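Local coordinates for beta-fructofuranosidase (Bifidobacterium adolescentis, PDB 6NOB), which probably hydrolyses beta-fructofuranosides, releasing terminal fructose units, at residues 116-121 against 469-474; 120-125 against 171-176; 129-134 against 451-456; 585-590 against 605-610. All coordinates share one frame; numbering follows the deposited sequence.

Interaction 1 (116-121 against 469-474); sequences GRSGAH and NGMMSL
At the seam between the beta-propeller of the family 32 fold and its C-terminal beta-sandwich, His121 of the loop leading into strand 127-138 is pressed between Met471 and Leu474 of the propeller strand 468-481. Its chi1 of -66° sets CG beside the backbone N and swings the ring into this slot. Leu474 reaches over one face, with CD2 4.3 Å from the centroid of the His121 ring and almost on its normal, a CH-pi contact. From the other side Met471 SD approaches obliquely, 4.2 Å from the same His121 centroid, a sulfur-aromatic contact, while Met471 CE ends beside Ser118 CB at 4.0 Å. The carbonyl of Met472 lies in the ring plane at the edge, its O 3.1 Å from His121 CD2. Both ring nitrogens are bonded to carboxylates of the sandwich, ND1 to Asp588 and NE2 to Glu593; the latter also takes the backbone N-H of Leu474. Exchanging His121 for alanine would probably leave Asp588 and Glu593 each short of a hydrogen-bond partner and open a gap between the Met471 sulfur and the Leu474 methyls. Held by two acidic groups in a buried setting, the imidazole is likely to be biased toward its protonated, cationic form, with apolar side chains packing its faces and polar bonds fixing its rotation.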
loop_
_atom_site.group_PDB
_atom_site.type_symbol
_atom_site.label_atom_id
_atom_site.label_comp_id
_atom_site.label_asym_id
_atom_site.label_seq_id
_atom_site.Cartn_x
_atom_site.Cartn_y
_atom_site.Cartn_z
ATOM N N GLY A 116 -16.249 7.832 7.670
ATOM C CA GLY A 116 -15.170 6.892 7.878
ATOM C C GLY A 116 -14.448 6.467 6.617
ATOM O O GLY A 116 -13.437 5.758 6.711
ATOM N N ARG A 117 -14.932 6.871 5.446
ATOM C CA ARG A 117 -14.291 6.561 4.178
ATOM C C ARG A 117 -13.734 7.831 3.549
ATOM O O ARG A 117 -14.243 8.933 3.778
ATOM C CB ARG A 117 -15.270 5.895 3.203
ATOM C CG ARG A 117 -16.093 4.772 3.806
ATOM C CD ARG A 117 -16.528 3.772 2.746
ATOM N NE ARG A 117 -15.390 3.059 2.171
ATOM C CZ ARG A 117 -15.465 1.858 1.607
ATOM N NH1 ARG A 117 -14.377 1.286 1.113
ATOM N NH2 ARG A 117 -16.628 1.223 1.542
ATOM N N SER A 118 -12.676 7.669 2.759
ATOM C CA SER A 118 -12.148 8.777 1.982
ATOM C C SER A 118 -12.939 8.924 0.686
ATOM O O SER A 118 -13.674 8.025 0.269
ATOM C CB SER A 118 -10.667 8.567 1.673
ATOM O OG SER A 118 -10.495 7.515 0.738
ATOM N N GLY A 119 -12.772 10.074 0.037
ATOM C CA GLY A 119 -13.500 10.349 -1.186
ATOM C C GLY A 119 -12.705 10.150 -2.461
ATOM O O GLY A 119 -13.290 9.912 -3.522
ATOM N N ALA A 120 -11.372 10.239 -2.380
ATOM C CA ALA A 120 -10.532 10.227 -3.570
ATOM C C ALA A 120 -9.357 9.260 -3.506
ATOM O O ALA A 120 -8.578 9.202 -4.463
ATOM C CB ALA A 120 -9.993 11.637 -3.858
ATOM N N HIS A 121 -9.197 8.512 -2.420
ATOM C CA HIS A 121 -8.151 7.505 -2.324
ATOM C C HIS A 121 -8.741 6.130 -2.601
ATOM O O HIS A 121 -9.919 5.878 -2.333
ATOM C CB HIS A 121 -7.491 7.522 -0.942
ATOM C CG HIS A 121 -6.726 8.776 -0.651
ATOM N ND1 HIS A 121 -7.341 9.990 -0.431
ATOM C CD2 HIS A 121 -5.395 9.002 -0.535
ATOM C CE1 HIS A 121 -6.423 10.911 -0.200
ATOM N NE2 HIS A 121 -5.233 10.339 -0.256
ATOM N N ASN A 469 -10.968 -1.389 5.851
ATOM C CA ASN A 469 -9.797 -1.019 6.639
ATOM C C ASN A 469 -8.605 -1.009 5.690
ATOM O O ASN A 469 -8.015 -2.056 5.407
ATOM C CB ASN A 469 -9.577 -1.979 7.804
ATOM C CG ASN A 469 -8.419 -1.556 8.702
ATOM O OD1 ASN A 469 -7.515 -0.832 8.282
ATOM N ND2 ASN A 469 -8.445 -2.013 9.947
ATOM N N GLY A 470 -8.248 0.178 5.211
ATOM C CA GLY A 470 -7.103 0.319 4.338
ATOM C C GLY A 470 -7.358 1.239 3.166
ATOM O O GLY A 470 -8.437 1.215 2.565
ATOM N N MET A 471 -6.372 2.068 2.838
ATOM C CA MET A 471 -6.440 2.890 1.643
ATOM C C MET A 471 -5.031 3.073 1.103
ATOM O O MET A 471 -4.041 2.891 1.817
ATOM C CB MET A 471 -7.102 4.249 1.915
ATOM C CG MET A 471 -6.162 5.312 2.449
ATOM S SD MET A 471 -6.959 6.918 2.615
ATOM C CE MET A 471 -8.095 6.605 3.962
ATOM N N MET A 472 -4.951 3.419 -0.175
ATOM C CA MET A 472 -3.681 3.741 -0.801
ATOM C C MET A 472 -3.479 5.249 -0.817
ATOM O O MET A 472 -4.436 6.027 -0.816
ATOM C CB MET A 472 -3.608 3.189 -2.225
ATOM C CG MET A 472 -3.850 1.695 -2.313
ATOM S SD MET A 472 -2.553 0.744 -1.497
ATOM C CE MET A 472 -3.037 -0.909 -1.963
ATOM N N SER A 473 -2.212 5.649 -0.816
ATOM C CA SER A 473 -1.854 7.041 -0.998
ATOM C C SER A 473 -2.269 7.516 -2.392
ATOM O O SER A 473 -2.643 6.729 -3.267
ATOM C CB SER A 473 -0.351 7.217 -0.788
ATOM O OG SER A 473 0.376 6.684 -1.886
ATOM N N LEU A 474 -2.230 8.829 -2.586
ATOM C CA LEU A 474 -2.342 9.293 -3.959
ATOM C C LEU A 474 -1.005 9.081 -4.668
ATOM O O LEU A 474 0.052 9.273 -4.061
ATOM C CB LEU A 474 -2.745 10.768 -4.002
ATOM C CG LEU A 474 -4.176 11.082 -3.549
ATOM C CD1 LEU A 474 -4.392 12.583 -3.392
ATOM C CD2 LEU A 474 -5.196 10.493 -4.518
#

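Interaction 2 (120-125 against 171-176); sequences AHFEPF and WTHLPV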
loop_
_atom_site.group_PDB
_atom_site.type_symbol
_atom_site.label_atom_id
_atom_site.label_comp_id
_atom_site.label_asym_id
_atom_site.label_seq_id
_atom_site.Cartn_x
_atom_site.Cartn_y
_atom_site.Cartn_z
ATOM N N ALA A 120 -11.372 10.239 -2.380
ATOM C CA ALA A 120 -10.532 10.227 -3.570
ATOM C C ALA A 120 -9.357 9.260 -3.506
ATOM O O ALA A 120 -8.578 9.202 -4.463
ATOM C CB ALA A 120 -9.993 11.637 -3.858
ATOM N N HIS A 121 -9.197 8.512 -2.420
ATOM C CA HIS A 121 -8.151 7.505 -2.324
ATOM C C HIS A 121 -8.741 6.130 -2.601
ATOM O O HIS A 121 -9.919 5.878 -2.333
ATOM C CB HIS A 121 -7.491 7.522 -0.942
ATOM C CG HIS A 121 -6.726 8.776 -0.651
ATOM N ND1 HIS A 121 -7.341 9.990 -0.431
ATOM C CD2 HIS A 121 -5.395 9.002 -0.535
ATOM C CE1 HIS A 121 -6.423 10.911 -0.200
ATOM N NE2 HIS A 121 -5.233 10.339 -0.256
ATOM N N PHE A 122 -7.918 5.237 -3.148
ATOM C CA PHE A 122 -8.407 3.898 -3.442
ATOM C C PHE A 122 -8.656 3.127 -2.152
ATOM O O PHE A 122 -7.811 3.104 -1.251
ATOM C CB PHE A 122 -7.430 3.121 -4.322
ATOM C CG PHE A 122 -7.900 1.724 -4.628
ATOM C CD1 PHE A 122 -8.805 1.497 -5.654
ATOM C CD2 PHE A 122 -7.476 0.647 -3.862
ATOM C CE1 PHE A 122 -9.260 0.217 -5.927
ATOM C CE2 PHE A 122 -7.930 -0.634 -4.128
ATOM C CZ PHE A 122 -8.820 -0.848 -5.164
ATOM N N GLU A 123 -9.819 2.492 -2.072
ATOM C CA GLU A 123 -10.186 1.575 -1.007
ATOM C C GLU A 123 -10.956 0.424 -1.632
ATOM O O GLU A 123 -11.629 0.610 -2.655
ATOM C CB GLU A 123 -11.056 2.248 0.067
ATOM C CG GLU A 123 -10.466 3.502 0.695
ATOM C CD GLU A 123 -11.447 4.198 1.622
ATOM O OE1 GLU A 123 -12.554 3.654 1.828
ATOM O OE2 GLU A 123 -11.116 5.287 2.141
ATOM N N PRO A 124 -10.871 -0.773 -1.059
ATOM C CA PRO A 124 -11.734 -1.865 -1.515
ATOM C C PRO A 124 -13.178 -1.602 -1.112
ATOM O O PRO A 124 -13.481 -0.681 -0.352
ATOM C CB PRO A 124 -11.161 -3.095 -0.807
ATOM C CG PRO A 124 -10.527 -2.541 0.426
ATOM C CD PRO A 124 -9.974 -1.198 0.029
ATOM N N PHE A 125 -14.080 -2.427 -1.653
ATOM C CA PHE A 125 -15.491 -2.323 -1.292
ATOM C C PHE A 125 -15.669 -2.358 0.219
ATOM O O PHE A 125 -16.365 -1.519 0.799
ATOM C CB PHE A 125 -16.289 -3.456 -1.942
ATOM C CG PHE A 125 -16.324 -3.400 -3.440
ATOM C CD1 PHE A 125 -16.757 -2.262 -4.098
ATOM C CD2 PHE A 125 -15.934 -4.496 -4.193
ATOM C CE1 PHE A 125 -16.795 -2.216 -5.479
ATOM C CE2 PHE A 125 -15.969 -4.456 -5.573
ATOM C CZ PHE A 125 -16.402 -3.317 -6.217
ATOM N N TRP A 171 -10.552 4.175 -10.465
ATOM C CA TRP A 171 -10.226 2.756 -10.456
ATOM C C TRP A 171 -11.449 1.905 -10.765
ATOM O O TRP A 171 -12.559 2.198 -10.310
ATOM C CB TRP A 171 -9.620 2.361 -9.106
ATOM C CG TRP A 171 -8.309 3.039 -8.911
ATOM C CD1 TRP A 171 -8.079 4.213 -8.253
ATOM C CD2 TRP A 171 -7.046 2.615 -9.429
ATOM N NE1 TRP A 171 -6.745 4.533 -8.312
ATOM C CE2 TRP A 171 -6.089 3.568 -9.030
ATOM C CE3 TRP A 171 -6.628 1.510 -10.178
ATOM C CZ2 TRP A 171 -4.740 3.455 -9.359
ATOM C CZ3 TRP A 171 -5.290 1.401 -10.507
ATOM C CH2 TRP A 171 -4.361 2.366 -10.097
ATOM N N THR A 172 -11.228 0.853 -11.550
ATOM C CA THR A 172 -12.238 -0.140 -11.886
ATOM C C THR A 172 -11.866 -1.457 -11.218
ATOM O O THR A 172 -10.746 -1.950 -11.395
ATOM C CB THR A 172 -12.341 -0.321 -13.404
ATOM O OG1 THR A 172 -12.867 0.873 -14.000
ATOM C CG2 THR A 172 -13.247 -1.492 -13.745
ATOM N N HIS A 173 -12.799 -2.020 -10.452
ATOM C CA HIS A 173 -12.522 -3.210 -9.654
ATOM C C HIS A 173 -12.556 -4.471 -10.506
ATOM O O HIS A 173 -13.447 -4.651 -11.339
ATOM C CB HIS A 173 -13.534 -3.337 -8.519
ATOM C CG HIS A 173 -13.424 -2.261 -7.485
ATOM N ND1 HIS A 173 -12.467 -2.275 -6.495
ATOM C CD2 HIS A 173 -14.159 -1.141 -7.284
ATOM C CE1 HIS A 173 -12.614 -1.209 -5.728
ATOM N NE2 HIS A 173 -13.636 -0.506 -6.183
ATOM N N LEU A 174 -11.592 -5.361 -10.269
ATOM C CA LEU A 174 -11.448 -6.610 -11.009
ATOM C C LEU A 174 -11.611 -7.796 -10.059
ATOM O O LEU A 174 -11.679 -7.593 -8.841
ATOM C CB LEU A 174 -10.090 -6.635 -11.715
ATOM C CG LEU A 174 -9.990 -5.662 -12.891
ATOM C CD1 LEU A 174 -8.629 -5.758 -13.556
ATOM C CD2 LEU A 174 -11.110 -5.922 -13.895
ATOM N N PRO A 175 -11.703 -9.033 -10.552
ATOM C CA PRO A 175 -11.840 -10.174 -9.637
ATOM C C PRO A 175 -10.588 -10.398 -8.801
ATOM O O PRO A 175 -9.485 -9.962 -9.141
ATOM C CB PRO A 175 -12.087 -11.360 -10.578
ATOM C CG PRO A 175 -12.593 -10.754 -11.829
ATOM C CD PRO A 175 -11.878 -9.447 -11.955
ATOM N N VAL A 176 -10.784 -11.103 -7.682
ATOM C CA VAL A 176 -9.668 -11.477 -6.819
ATOM C C VAL A 176 -8.658 -12.280 -7.623
ATOM O O VAL A 176 -9.016 -13.211 -8.355
ATOM C CB VAL A 176 -10.176 -12.257 -5.598
ATOM C CG1 VAL A 176 -9.022 -12.934 -4.873
ATOM C CG2 VAL A 176 -10.925 -11.327 -4.657
#
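The face of the Trp171 indole receives the edge of Phe122 in a T-shaped contact, the Phe122 ring and the five-membered ring of Trp171 standing at 71° to each other with centroids 5.1 Å apart. Phe122 CD1 makes the closest approach, 3.6 Å from Trp171 CG. His173 is touched on both sides of its imidazole plane. Over one face, displaced toward the rim, lies Phe125, whose CZ comes within 3.3 Å of His173 CD2; the two side chains arrive from opposite directions and form an oblique pair with planes at 40°. From the other side Phe122 approaches obliquely, its CE1 3.6 Å from His173 CE1. At the imidazole edge, in the plane, sits the carbonyl O of Glu123, 3.7 Å from His173 CE1; that oxygen also accepts a hydrogen bond from the Tyr112 hydroxyl. A chi1 of 179° in Phe122 places CG opposite the backbone N and extends the ring into the angle between Trp171 and His173, where it can touch both. No hydrogen bond crosses between the segments, so the contact rests on ring packing and is fully buried. Phe146 extends the group beyond Phe122, and Tyr92 and Phe76 beyond Phe125. The result is an aromatic cluster that ties the loop before strand 127-138 to 172-173, the short last strand of a four-stranded antiparallel propeller blade, and reaches the N-terminal strand 72-80.

Interaction 3 (129-134 against 451-456); sequences MNDPNG and FGWFTD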
loop_
_atom_site.group_PDB
_atom_site.type_symbol
_atom_site.label_atom_id
_atom_site.label_comp_id
_atom_site.label_asym_id
_atom_site.label_seq_id
_atom_site.Cartn_x
_atom_site.Cartn_y
_atom_site.Cartn_z
ATOM N N MET A 129 -7.379 -4.399 3.543
ATOM C CA MET A 129 -6.385 -4.272 2.485
ATOM C C MET A 129 -5.112 -3.662 3.059
ATOM O O MET A 129 -5.183 -2.740 3.877
ATOM C CB MET A 129 -6.909 -3.395 1.338
ATOM C CG MET A 129 -5.837 -2.961 0.346
ATOM S SD MET A 129 -6.429 -1.806 -0.908
ATOM C CE MET A 129 -6.486 -0.280 0.023
ATOM N N ASN A 130 -3.946 -4.174 2.638
ATOM C CA ASN A 130 -2.710 -3.442 2.913
ATOM C C ASN A 130 -1.873 -3.201 1.651
ATOM O O ASN A 130 -2.284 -2.415 0.790
ATOM C CB ASN A 130 -1.877 -4.116 4.025
ATOM C CG ASN A 130 -1.791 -5.625 3.905
ATOM O OD1 ASN A 130 -2.795 -6.328 3.988
ATOM N ND2 ASN A 130 -0.570 -6.134 3.777
ATOM N N ASP A 131 -0.720 -3.860 1.528
ATOM C CA ASP A 131 0.332 -3.418 0.615
ATOM C C ASP A 131 -0.165 -3.334 -0.827
ATOM O O ASP A 131 -0.907 -4.215 -1.279
ATOM C CB ASP A 131 1.520 -4.382 0.650
ATOM C CG ASP A 131 2.095 -4.575 2.031
ATOM O OD1 ASP A 131 1.480 -4.136 3.026
ATOM O OD2 ASP A 131 3.181 -5.183 2.105
ATOM N N PRO A 132 0.254 -2.322 -1.590
ATOM C CA PRO A 132 0.064 -2.364 -3.046
ATOM C C PRO A 132 1.056 -3.321 -3.686
ATOM O O PRO A 132 2.222 -3.395 -3.289
ATOM C CB PRO A 132 0.332 -0.917 -3.479
ATOM C CG PRO A 132 1.294 -0.405 -2.454
ATOM C CD PRO A 132 0.911 -1.075 -1.154
ATOM N N ASN A 133 0.584 -4.067 -4.686
ATOM C CA ASN A 133 1.390 -5.086 -5.340
ATOM C C ASN A 133 1.292 -4.959 -6.855
ATOM O O ASN A 133 0.344 -4.385 -7.396
ATOM C CB ASN A 133 0.962 -6.507 -4.935
ATOM C CG ASN A 133 0.988 -6.728 -3.435
ATOM O OD1 ASN A 133 0.169 -7.473 -2.895
ATOM N ND2 ASN A 133 1.934 -6.093 -2.754
ATOM N N GLY A 134 2.299 -5.510 -7.527
ATOM C CA GLY A 134 2.226 -5.716 -8.971
ATOM C C GLY A 134 2.000 -4.456 -9.776
ATOM O O GLY A 134 1.281 -4.483 -10.781
ATOM N N PHE A 451 3.304 4.089 -5.031
ATOM C CA PHE A 451 2.115 3.990 -4.198
ATOM C C PHE A 451 2.504 3.549 -2.792
ATOM O O PHE A 451 3.481 2.821 -2.600
ATOM C CB PHE A 451 1.111 2.982 -4.764
ATOM C CG PHE A 451 0.232 3.529 -5.844
ATOM C CD1 PHE A 451 -0.904 4.254 -5.531
ATOM C CD2 PHE A 451 0.527 3.293 -7.178
ATOM C CE1 PHE A 451 -1.725 4.749 -6.529
ATOM C CE2 PHE A 451 -0.290 3.783 -8.180
ATOM C CZ PHE A 451 -1.417 4.511 -7.855
ATOM N N GLY A 452 1.713 3.983 -1.813
ATOM C CA GLY A 452 1.881 3.529 -0.449
ATOM C C GLY A 452 0.540 3.171 0.163
ATOM O O GLY A 452 -0.516 3.586 -0.318
ATOM N N TRP A 453 0.601 2.382 1.230
ATOM C CA TRP A 453 -0.580 1.970 1.976
ATOM C C TRP A 453 -0.612 2.719 3.299
ATOM O O TRP A 453 0.397 2.768 4.013
ATOM C CB TRP A 453 -0.581 0.456 2.218
ATOM C CG TRP A 453 -1.440 -0.004 3.379
ATOM C CD1 TRP A 453 -2.768 0.250 3.570
ATOM C CD2 TRP A 453 -1.026 -0.816 4.489
ATOM N NE1 TRP A 453 -3.202 -0.343 4.732
ATOM C CE2 TRP A 453 -2.152 -1.003 5.315
ATOM C CE3 TRP A 453 0.189 -1.398 4.865
ATOM C CZ2 TRP A 453 -2.101 -1.748 6.491
ATOM C CZ3 TRP A 453 0.240 -2.133 6.035
ATOM C CH2 TRP A 453 -0.898 -2.306 6.833
ATOM N N PHE A 454 -1.762 3.305 3.619
ATOM C CA PHE A 454 -1.936 4.025 4.880
ATOM C C PHE A 454 -2.420 3.039 5.935
ATOM O O PHE A 454 -3.601 2.683 5.978
ATOM C CB PHE A 454 -2.901 5.191 4.709
ATOM C CG PHE A 454 -2.263 6.412 4.121
ATOM C CD1 PHE A 454 -1.190 7.015 4.754
ATOM C CD2 PHE A 454 -2.726 6.950 2.929
ATOM C CE1 PHE A 454 -0.591 8.137 4.214
ATOM C CE2 PHE A 454 -2.131 8.071 2.383
ATOM C CZ PHE A 454 -1.062 8.667 3.028
ATOM N N THR A 455 -1.498 2.584 6.782
ATOM C CA THR A 455 -1.843 1.754 7.925
ATOM C C THR A 455 -2.228 2.643 9.103
ATOM O O THR A 455 -1.769 3.782 9.223
ATOM C CB THR A 455 -0.683 0.827 8.303
ATOM O OG1 THR A 455 -1.073 -0.013 9.399
ATOM C CG2 THR A 455 0.558 1.619 8.680
ATOM N N ASP A 456 -3.086 2.111 9.970
ATOM C CA ASP A 456 -3.759 2.923 10.984
ATOM C C ASP A 456 -2.950 2.996 12.282
ATOM O O ASP A 456 -3.383 2.564 13.349
ATOM C CB ASP A 456 -5.160 2.382 11.247
ATOM C CG ASP A 456 -5.986 3.311 12.117
ATOM O OD1 ASP A 456 -5.714 4.531 12.098
ATOM O OD2 ASP A 456 -6.890 2.820 12.829
#
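Strands 129-134 and 451-454 run nearly antiparallel, at 169°, with Asp131 and Trp453 closest in register at a CA separation of 5.6 Å, yet no hydrogen bond passes directly between them and side chains make the contact. Trp453 carries it. Asn130 CB sits over the centre of its six-membered ring, a CH-pi contact, while Thr455 CB covers the opposite face near the rim. Trp453 CG lies anti to its backbone N (chi1 158°), which lays the indole along the strand 129-134 backbone. Met129 O is 3.2 Å from Trp453 NE1, but the angle is too poor for a hydrogen bond. Asp131 OD1 comes obliquely to within 3.5 Å of Trp453 CE3, and it also accepts a bond of 3.0 Å from Asn130 ND2, which descends from above the carboxylate plane. The other oxygens are held too: Asp131 OD2 by Ser196 OG, Asn130 OD1 by Trp128 NE1. Pro132 fills the far end, its CD 4.0 Å from Trp453 CB and its CG 4.1 Å from Phe451 CB. A serine in place of Trp453 would probably open a gap between Asn130 and Thr455, leaving Asn130 CB without its packing partner. MNDPNG belongs to the family 32 signature, whose aspartate is the nucleophile in relatives, so this is consistent with the active site; a bound glycol bonds to Asn130 ND2. Strand 468-481 pairs with both strands, parallel to 127-138 and antiparallel to 448-454, while Tyr436 and Ala437 of strand 435-442 pack on Trp453.

Interaction 4 (585-590 against 605-610); sequences VFFDRN and MLFQGA
Backbone hydrogen bonds join Arg589 and Asn590 to the chain just past strand 601-606. Gly609 N donates to Arg589 O at 3.1 Å, in the carbonyl plane, and Phe607 N to Asn590 O at 3.0 Å, the latter from well above the plane of the Asn590 carbonyl. A CA-H...O contact lies between them, Asn590 CA being 3.1 Å from Phe607 O. Within the first segment, Asn590 N bonds back to Asp588 O, and with Arg589 at positive phi and negative psi this makes a classic gamma turn, which presents the two carbonyls. Among the polar side chains, Gln608 is folded back by its bent chi2 (61°): NE2 gives a nearly straight bond of 2.9 Å to Gly609 O, lying in both the amide and the carbonyl plane, so the amide is held in place. Its other branch, OE1, is left against Asn590 CB at 3.2 Å, the two amide planes being turned 57° apart. A water 3.1 Å from Arg589 O and 2.9 Å from Ala610 O may link these carbonyls. Apolar contact comes from Phe587 and Phe607, which meet at their edges, CE1 of the former 4.3 Å from CD1 of the latter. The edge of Phe587 also runs up to Gly609, where a CB would crowd both Phe587 CZ and Arg589 O. Both phenyl rings pack on Ala537 and Leu550 of the opposing sheet, while strand 591-596 lies between 582-588 and 601-606: an antiparallel beta-meander within the two-sheet C-terminal sandwich of the family 32 fold.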
loop_
_atom_site.group_PDB
_atom_site.type_symbol
_atom_site.label_atom_id
_atom_site.label_comp_id
_atom_site.label_asym_id
_atom_site.label_seq_id
_atom_site.Cartn_x
_atom_site.Cartn_y
_atom_site.Cartn_z
ATOM N N VAL A 585 -1.437 21.075 0.344
ATOM C CA VAL A 585 -2.203 20.214 1.238
ATOM C C VAL A 585 -3.320 19.532 0.461
ATOM O O VAL A 585 -4.097 20.198 -0.233
ATOM C CB VAL A 585 -2.794 21.004 2.421
ATOM C CG1 VAL A 585 -3.552 20.073 3.354
ATOM C CG2 VAL A 585 -1.697 21.745 3.168
ATOM N N PHE A 586 -3.400 18.208 0.582
ATOM C CA PHE A 586 -4.554 17.424 0.152
ATOM C C PHE A 586 -5.185 16.824 1.404
ATOM O O PHE A 586 -4.575 15.969 2.056
ATOM C CB PHE A 586 -4.163 16.307 -0.818
ATOM C CG PHE A 586 -3.630 16.781 -2.144
ATOM C CD1 PHE A 586 -2.313 17.190 -2.275
ATOM C CD2 PHE A 586 -4.436 16.770 -3.269
ATOM C CE1 PHE A 586 -1.817 17.607 -3.497
ATOM C CE2 PHE A 586 -3.948 17.188 -4.496
ATOM C CZ PHE A 586 -2.634 17.606 -4.609
ATOM N N PHE A 587 -6.396 17.260 1.743
ATOM C CA PHE A 587 -7.162 16.636 2.816
ATOM C C PHE A 587 -8.429 16.033 2.233
ATOM O O PHE A 587 -9.244 16.747 1.640
ATOM C CB PHE A 587 -7.515 17.619 3.930
ATOM C CG PHE A 587 -8.218 16.967 5.082
ATOM C CD1 PHE A 587 -7.510 16.200 5.992
ATOM C CD2 PHE A 587 -9.592 17.080 5.232
ATOM C CE1 PHE A 587 -8.152 15.577 7.046
ATOM C CE2 PHE A 587 -10.240 16.460 6.284
ATOM C CZ PHE A 587 -9.519 15.706 7.191
ATOM N N ASP A 588 -8.605 14.725 2.429
ATOM C CA ASP A 588 -9.674 13.960 1.794
ATOM C C ASP A 588 -10.489 13.251 2.883
ATOM O O ASP A 588 -10.375 12.039 3.076
ATOM C CB ASP A 588 -9.096 12.973 0.776
ATOM C CG ASP A 588 -10.165 12.216 0.015
ATOM O OD1 ASP A 588 -11.325 12.681 -0.019
ATOM O OD2 ASP A 588 -9.838 11.154 -0.555
ATOM N N ARG A 589 -11.297 14.033 3.605
ATOM C CA ARG A 589 -12.257 13.544 4.593
ATOM C C ARG A 589 -11.601 12.908 5.816
ATOM O O ARG A 589 -11.867 13.329 6.948
ATOM C CB ARG A 589 -13.234 12.560 3.939
ATOM C CG ARG A 589 -14.231 13.231 3.001
ATOM C CD ARG A 589 -14.762 12.262 1.960
ATOM N NE ARG A 589 -15.575 11.207 2.557
ATOM C CZ ARG A 589 -16.880 11.309 2.788
ATOM N NH1 ARG A 589 -17.525 12.425 2.472
ATOM N NH2 ARG A 589 -17.541 10.298 3.333
ATOM N N ASN A 590 -10.755 11.891 5.618
ATOM C CA ASN A 590 -10.152 11.216 6.763
ATOM C C ASN A 590 -8.666 10.929 6.569
ATOM O O ASN A 590 -8.137 10.010 7.205
ATOM C CB ASN A 590 -10.892 9.908 7.083
ATOM C CG ASN A 590 -10.808 8.890 5.957
ATOM O OD1 ASN A 590 -10.242 9.156 4.894
ATOM N ND2 ASN A 590 -11.372 7.710 6.188
ATOM N N MET A 605 -0.805 11.244 6.961
ATOM C CA MET A 605 -1.309 10.367 8.015
ATOM C C MET A 605 -2.829 10.344 7.958
ATOM O O MET A 605 -3.463 11.251 7.410
ATOM C CB MET A 605 -0.849 10.821 9.404
ATOM C CG MET A 605 -1.531 12.091 9.892
ATOM S SD MET A 605 -0.903 12.651 11.487
ATOM C CE MET A 605 0.798 13.019 11.061
ATOM N N LEU A 606 -3.405 9.295 8.543
ATOM C CA LEU A 606 -4.850 9.227 8.709
ATOM C C LEU A 606 -5.301 10.202 9.788
ATOM O O LEU A 606 -4.672 10.320 10.843
ATOM C CB LEU A 606 -5.282 7.811 9.086
ATOM C CG LEU A 606 -4.935 6.673 8.125
ATOM C CD1 LEU A 606 -5.472 5.354 8.662
ATOM C CD2 LEU A 606 -5.483 6.956 6.737
ATOM N N PHE A 607 -6.399 10.906 9.518
ATOM C CA PHE A 607 -7.000 11.787 10.518
ATOM C C PHE A 607 -8.466 11.971 10.156
ATOM O O PHE A 607 -8.777 12.658 9.178
ATOM C CB PHE A 607 -6.279 13.127 10.582
ATOM C CG PHE A 607 -6.837 14.053 11.623
ATOM C CD1 PHE A 607 -7.846 14.949 11.306
ATOM C CD2 PHE A 607 -6.369 14.011 12.926
ATOM C CE1 PHE A 607 -8.370 15.793 12.268
ATOM C CE2 PHE A 607 -6.887 14.854 13.891
ATOM C CZ PHE A 607 -7.888 15.746 13.562
ATOM N N GLN A 608 -9.357 11.384 10.952
ATOM C CA GLN A 608 -10.792 11.432 10.677
ATOM C C GLN A 608 -11.335 12.818 11.001
ATOM O O GLN A 608 -11.565 13.156 12.164
ATOM C CB GLN A 608 -11.522 10.360 11.478
ATOM C CG GLN A 608 -13.009 10.281 11.180
ATOM C CD GLN A 608 -13.289 9.943 9.727
ATOM O OE1 GLN A 608 -12.974 8.848 9.262
ATOM N NE2 GLN A 608 -13.883 10.886 9.002
ATOM N N GLY A 609 -11.547 13.630 9.969
ATOM C CA GLY A 609 -12.245 14.881 10.156
ATOM C C GLY A 609 -13.733 14.671 10.339
ATOM O O GLY A 609 -14.291 13.624 10.008
ATOM N N ALA A 610 -14.388 15.688 10.892
ATOM C CA ALA A 610 -15.823 15.604 11.126
ATOM C C ALA A 610 -16.573 15.450 9.807
ATOM O O ALA A 610 -16.133 15.926 8.755
ATOM C CB ALA A 610 -16.315 16.844 11.871
HETATM O O HOH W 1 -14.838 14.168 6.839
#

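How the interactions relate
All four contacts are buried, but interaction 3 is the most central, about 1 Å from the chain centre, while interaction 4 lies about 17 Å out, in the sandwich, with partly exposed residues. Interactions 1 and 2 share the loop before strand 127-138, one side turned to the sandwich and the other to the blade and N-terminal region. Strand 468-481 links interactions 1 and 3 through backbone bonds Ser473 N to Gly452 O and Met471 O to Phe454 N. Asp588 couples interactions 1 and 4 by gripping Ala120 N and His121 ND1. Chemistry shifts accordingly: ring packing in 2, a histidine bonded to two carboxylates in 1, indole and polar network in 3, backbone bonding in 4.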